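PDB 3NV9: malic enzyme from Entamoeba histolytica, which probably catalyses the oxidative decarboxylation of malate to pyruvate with reduction of NAD or NADP, as malic enzymes do. Local coordinates for residues E143-V155 with I170-L182. Numbering follows the deposited sequence.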
loop_
_atom_site.group_PDB
_atom_site.type_symbol
_atom_site.label_atom_id
_atom_site.label_comp_id
_atom_site.label_asym_id
_atom_site.label_seq_id
_atom_site.Cartn_x
_atom_site.Cartn_y
_atom_site.Cartn_z
ATOM N N GLU A 143 -9.513 -2.602 26.735
ATOM C CA GLU A 143 -10.052 -1.553 27.620
ATOM C C GLU A 143 -10.230 -0.243 26.901
ATOM O O GLU A 143 -10.627 0.759 27.513
ATOM C CB GLU A 143 -9.175 -1.349 28.878
ATOM C CG GLU A 143 -8.639 -2.645 29.483
ATOM C CD GLU A 143 -7.235 -2.959 28.946
ATOM O OE1 GLU A 143 -7.055 -3.980 28.226
ATOM O OE2 GLU A 143 -6.308 -2.146 29.213
ATOM N N GLY A 144 -9.901 -0.238 25.609
ATOM C CA GLY A 144 -10.023 0.971 24.788
ATOM C C GLY A 144 -8.956 2.039 25.002
ATOM O O GLY A 144 -9.208 3.211 24.741
ATOM N N LYS A 145 -7.772 1.633 25.465
ATOM C CA LYS A 145 -6.641 2.543 25.578
ATOM C C LYS A 145 -5.598 2.236 24.472
ATOM O O LYS A 145 -5.333 1.073 24.157
ATOM C CB LYS A 145 -5.986 2.481 26.986
ATOM C CG LYS A 145 -6.949 2.761 28.143
ATOM C CD LYS A 145 -6.371 3.698 29.255
ATOM C CE LYS A 145 -6.518 5.221 28.921
ATOM N NZ LYS A 145 -6.255 6.183 30.078
ATOM N N ASN A 146 -5.029 3.280 23.881
ATOM C CA ASN A 146 -3.990 3.071 22.885
ATOM C C ASN A 146 -2.762 2.359 23.454
ATOM O O ASN A 146 -2.129 2.826 24.404
ATOM C CB ASN A 146 -3.623 4.383 22.189
ATOM C CG ASN A 146 -4.719 4.858 21.322
ATOM O OD1 ASN A 146 -4.977 4.297 20.217
ATOM N ND2 ASN A 146 -5.423 5.869 21.802
ATOM N N ASP A 147 -2.429 1.253 22.829
ATOM C CA ASP A 147 -1.416 0.343 23.343
ATOM C C ASP A 147 -0.158 0.302 22.463
ATOM O O ASP A 147 -0.151 -0.262 21.377
ATOM C CB ASP A 147 -2.049 -1.048 23.472
ATOM C CG ASP A 147 -1.135 -2.055 24.059
ATOM O OD1 ASP A 147 -0.043 -1.694 24.529
ATOM O OD2 ASP A 147 -1.518 -3.255 24.024
ATOM N N PRO A 148 0.936 0.860 22.964
ATOM C CA PRO A 148 2.172 0.904 22.165
ATOM C C PRO A 148 2.614 -0.483 21.720
ATOM O O PRO A 148 3.090 -0.645 20.584
ATOM C CB PRO A 148 3.200 1.472 23.108
ATOM C CG PRO A 148 2.576 1.414 24.512
ATOM C CD PRO A 148 1.118 1.185 24.388
ATOM N N ASP A 149 2.445 -1.481 22.597
ATOM C CA ASP A 149 2.858 -2.839 22.292
ATOM C C ASP A 149 2.101 -3.398 21.094
ATOM O O ASP A 149 2.611 -4.259 20.381
ATOM C CB ASP A 149 2.671 -3.776 23.530
ATOM C CG ASP A 149 3.385 -3.254 24.802
ATOM O OD1 ASP A 149 4.492 -2.650 24.728
ATOM O OD2 ASP A 149 2.807 -3.468 25.906
ATOM N N ALA A 150 0.871 -2.923 20.895
ATOM C CA ALA A 150 0.098 -3.302 19.720
ATOM C C ALA A 150 0.776 -2.724 18.440
ATOM O O ALA A 150 0.921 -3.412 17.425
ATOM C CB ALA A 150 -1.351 -2.823 19.847
ATOM N N VAL A 151 1.221 -1.477 18.528
ATOM C CA VAL A 151 1.886 -0.823 17.412
ATOM C C VAL A 151 3.193 -1.574 17.145
ATOM O O VAL A 151 3.451 -1.958 16.012
ATOM C CB VAL A 151 2.055 0.729 17.616
ATOM C CG1 VAL A 151 2.632 1.399 16.365
ATOM C CG2 VAL A 151 0.696 1.402 17.934
ATOM N N ILE A 152 3.933 -1.904 18.210
ATOM C CA ILE A 152 5.214 -2.644 18.060
ATOM C C ILE A 152 5.032 -3.977 17.364
ATOM O O ILE A 152 5.760 -4.316 16.410
ATOM C CB ILE A 152 5.938 -2.826 19.418
ATOM C CG1 ILE A 152 6.448 -1.460 19.873
ATOM C CG2 ILE A 152 7.085 -3.736 19.271
ATOM C CD1 ILE A 152 6.855 -1.344 21.364
ATOM N N GLU A 153 4.039 -4.728 17.840
ATOM C CA GLU A 153 3.755 -6.063 17.297
ATOM C C GLU A 153 3.364 -5.945 15.826
ATOM O O GLU A 153 3.828 -6.741 14.977
ATOM C CB GLU A 153 2.640 -6.795 18.109
ATOM C CG GLU A 153 2.260 -8.156 17.502
ATOM C CD GLU A 153 1.214 -8.933 18.341
ATOM O OE1 GLU A 153 0.716 -8.426 19.361
ATOM O OE2 GLU A 153 0.892 -10.061 17.961
ATOM N N PHE A 154 2.499 -4.955 15.550
ATOM C CA PHE A 154 1.940 -4.722 14.209
ATOM C C PHE A 154 3.056 -4.478 13.181
ATOM O O PHE A 154 3.134 -5.127 12.146
ATOM C CB PHE A 154 0.929 -3.543 14.214
ATOM C CG PHE A 154 0.347 -3.265 12.868
ATOM C CD1 PHE A 154 -0.855 -3.824 12.501
ATOM C CD2 PHE A 154 1.033 -2.454 11.941
ATOM C CE1 PHE A 154 -1.392 -3.599 11.222
ATOM C CE2 PHE A 154 0.507 -2.205 10.645
ATOM C CZ PHE A 154 -0.695 -2.791 10.280
ATOM N N VAL A 155 3.931 -3.555 13.512
ATOM C CA VAL A 155 4.992 -3.164 12.619
ATOM C C VAL A 155 5.966 -4.312 12.392
ATOM O O VAL A 155 6.387 -4.542 11.240
ATOM C CB VAL A 155 5.682 -1.867 13.142
ATOM C CG1 VAL A 155 6.920 -1.504 12.306
ATOM C CG2 VAL A 155 4.707 -0.759 13.120
ATOM N N ILE A 170 1.696 9.770 16.258
ATOM C CA ILE A 170 1.487 8.903 17.397
ATOM C C ILE A 170 1.793 9.748 18.647
ATOM O O ILE A 170 2.842 10.415 18.747
ATOM C CB ILE A 170 2.418 7.663 17.329
ATOM C CG1 ILE A 170 2.251 6.979 15.966
ATOM C CG2 ILE A 170 2.195 6.726 18.511
ATOM C CD1 ILE A 170 2.950 5.626 15.800
ATOM N N SER A 171 0.855 9.722 19.585
ATOM C CA SER A 171 0.963 10.473 20.835
ATOM C C SER A 171 2.176 10.065 21.681
ATOM O O SER A 171 2.624 8.919 21.628
ATOM C CB SER A 171 -0.293 10.216 21.647
ATOM O OG SER A 171 -0.285 8.854 22.057
ATOM N N GLN A 172 2.727 11.020 22.415
ATOM C CA GLN A 172 3.802 10.732 23.358
ATOM C C GLN A 172 3.136 10.390 24.691
ATOM O O GLN A 172 2.101 10.975 25.016
ATOM C CB GLN A 172 4.719 11.943 23.544
ATOM C CG GLN A 172 4.046 13.106 24.282
ATOM C CD GLN A 172 5.016 14.020 25.004
ATOM O OE1 GLN A 172 6.140 13.637 25.328
ATOM N NE2 GLN A 172 4.576 15.232 25.265
ATOM N N PRO A 173 3.749 9.513 25.496
ATOM C CA PRO A 173 5.042 8.909 25.315
ATOM C C PRO A 173 4.997 7.610 24.523
ATOM O O PRO A 173 6.047 6.979 24.334
ATOM C CB PRO A 173 5.490 8.648 26.751
ATOM C CG PRO A 173 4.166 8.327 27.473
ATOM C CD PRO A 173 3.214 9.285 26.860
ATOM N N ASN A 174 3.825 7.201 24.052
ATOM C CA ASN A 174 3.769 6.011 23.204
ATOM C C ASN A 174 4.786 6.077 22.019
ATOM O O ASN A 174 5.550 5.125 21.781
ATOM C CB ASN A 174 2.334 5.781 22.658
ATOM C CG ASN A 174 1.424 5.006 23.615
ATOM O OD1 ASN A 174 1.832 4.585 24.701
ATOM N ND2 ASN A 174 0.169 4.809 23.198
ATOM N N CYS A 175 4.822 7.204 21.286
ATOM C CA CYS A 175 5.734 7.281 20.122
ATOM C C CYS A 175 7.204 6.921 20.476
ATOM O O CYS A 175 7.911 6.300 19.673
ATOM C CB CYS A 175 5.668 8.663 19.473
ATOM S SG CYS A 175 6.105 10.006 20.595
ATOM N N TYR A 176 7.639 7.219 21.702
ATOM C CA TYR A 176 9.034 6.877 22.083
ATOM C C TYR A 176 9.275 5.378 22.198
ATOM O O TYR A 176 10.217 4.800 21.588
ATOM C CB TYR A 176 9.436 7.588 23.376
ATOM C CG TYR A 176 9.401 9.100 23.298
ATOM C CD1 TYR A 176 10.232 9.806 22.372
ATOM C CD2 TYR A 176 8.595 9.836 24.144
ATOM C CE1 TYR A 176 10.229 11.192 22.320
ATOM C CE2 TYR A 176 8.555 11.221 24.068
ATOM C CZ TYR A 176 9.394 11.894 23.150
ATOM O OH TYR A 176 9.400 13.272 23.127
ATOM N N LYS A 177 8.390 4.726 22.944
ATOM C CA LYS A 177 8.509 3.306 23.174
ATOM C C LYS A 177 8.490 2.566 21.846
ATOM O O LYS A 177 9.343 1.690 21.583
ATOM C CB LYS A 177 7.391 2.828 24.144
ATOM C CG LYS A 177 7.394 1.346 24.322
ATOM C CD LYS A 177 6.449 0.850 25.447
ATOM C CE LYS A 177 6.583 -0.676 25.666
ATOM N NZ LYS A 177 5.813 -1.166 26.860
ATOM N N ILE A 178 7.518 2.917 21.003
ATOM C CA ILE A 178 7.350 2.302 19.696
ATOM C C ILE A 178 8.588 2.522 18.837
ATOM O O ILE A 178 9.138 1.581 18.295
ATOM C CB ILE A 178 6.082 2.842 18.983
ATOM C CG1 ILE A 178 4.816 2.465 19.780
ATOM C CG2 ILE A 178 5.982 2.286 17.579
ATOM C CD1 ILE A 178 3.557 3.366 19.453
ATOM N N LEU A 179 9.052 3.754 18.730
ATOM C CA LEU A 179 10.200 4.017 17.860
ATOM C C LEU A 179 11.441 3.287 18.398
ATOM O O LEU A 179 12.095 2.509 17.677
ATOM C CB LEU A 179 10.443 5.533 17.717
ATOM C CG LEU A 179 11.797 5.872 17.018
ATOM C CD1 LEU A 179 11.827 5.372 15.575
ATOM C CD2 LEU A 179 12.189 7.317 17.107
ATOM N N ASP A 180 11.727 3.509 19.674
ATOM C CA ASP A 180 12.963 3.045 20.319
ATOM C C ASP A 180 13.116 1.538 20.223
ATOM O O ASP A 180 14.202 1.059 19.896
ATOM C CB ASP A 180 13.005 3.516 21.790
ATOM C CG ASP A 180 13.007 5.017 21.914
ATOM O OD1 ASP A 180 13.309 5.671 20.904
ATOM O OD2 ASP A 180 12.709 5.573 22.996
ATOM N N VAL A 181 12.022 0.793 20.465
ATOM C CA VAL A 181 12.038 -0.686 20.316
ATOM C C VAL A 181 12.143 -1.094 18.876
ATOM O O VAL A 181 13.026 -1.880 18.514
ATOM C CB VAL A 181 10.754 -1.345 20.870
ATOM C CG1 VAL A 181 10.734 -2.820 20.555
ATOM C CG2 VAL A 181 10.644 -1.133 22.359
ATOM N N LEU A 182 11.233 -0.572 18.037
ATOM C CA LEU A 182 11.180 -0.966 16.604
ATOM C C LEU A 182 12.438 -0.667 15.835
ATOM O O LEU A 182 12.778 -1.411 14.966
ATOM C CB LEU A 182 10.033 -0.286 15.836
ATOM C CG LEU A 182 8.664 -0.770 16.191
ATOM C CD1 LEU A 182 7.684 0.029 15.404
ATOM C CD2 LEU A 182 8.544 -2.293 15.947
#
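I170 reaches V151 from just ahead of helix 174-182, its CD1 lying 4.3 Å from V151 CG1. N174, at the start of that helix, crosses P148 at about a right angle and works with both ends of its amide. N174 OD1 rests against the proline ring, 3.3 Å from P148 CG. N174 ND2 donates to N146 O at 3.3 Å; that acceptor lies nearly in the amide plane of N174, yet the donor stands well above the carbonyl plane of N146. The amide oxygen of N146 is taken by a hydrogen bond to S139 OG. K177, its chain fully extended, runs past P148 and I152 to a salt bridge with D149 OD1 (2.9 Å to K177 NZ), weak as a hydrogen bond, at an exposed border where NZ also meets a glycerol. Helix 148-158 makes the beta-alpha-beta crossover from strand 131-136 to 164-167, which flank 92-97 in a parallel sheet, and helix 174-185 leads on to 190-192; the segment axes point the same general way, cross at -31° and come within 9.0 Å. In I178, chi1 of -63° sets CG1 by P148 CB, and the extended chi2 (159°) carries CD1 on to V151 CB, 3.5 Å away. I152 is a knob in the hole formed by K177, I178, V181 and L182, its CD1 3.9 Å from V181 CG2. L182 divides its two methyls: CD2 lies against I152, and L182 CD1 is 3.5 Å from V155 CG1.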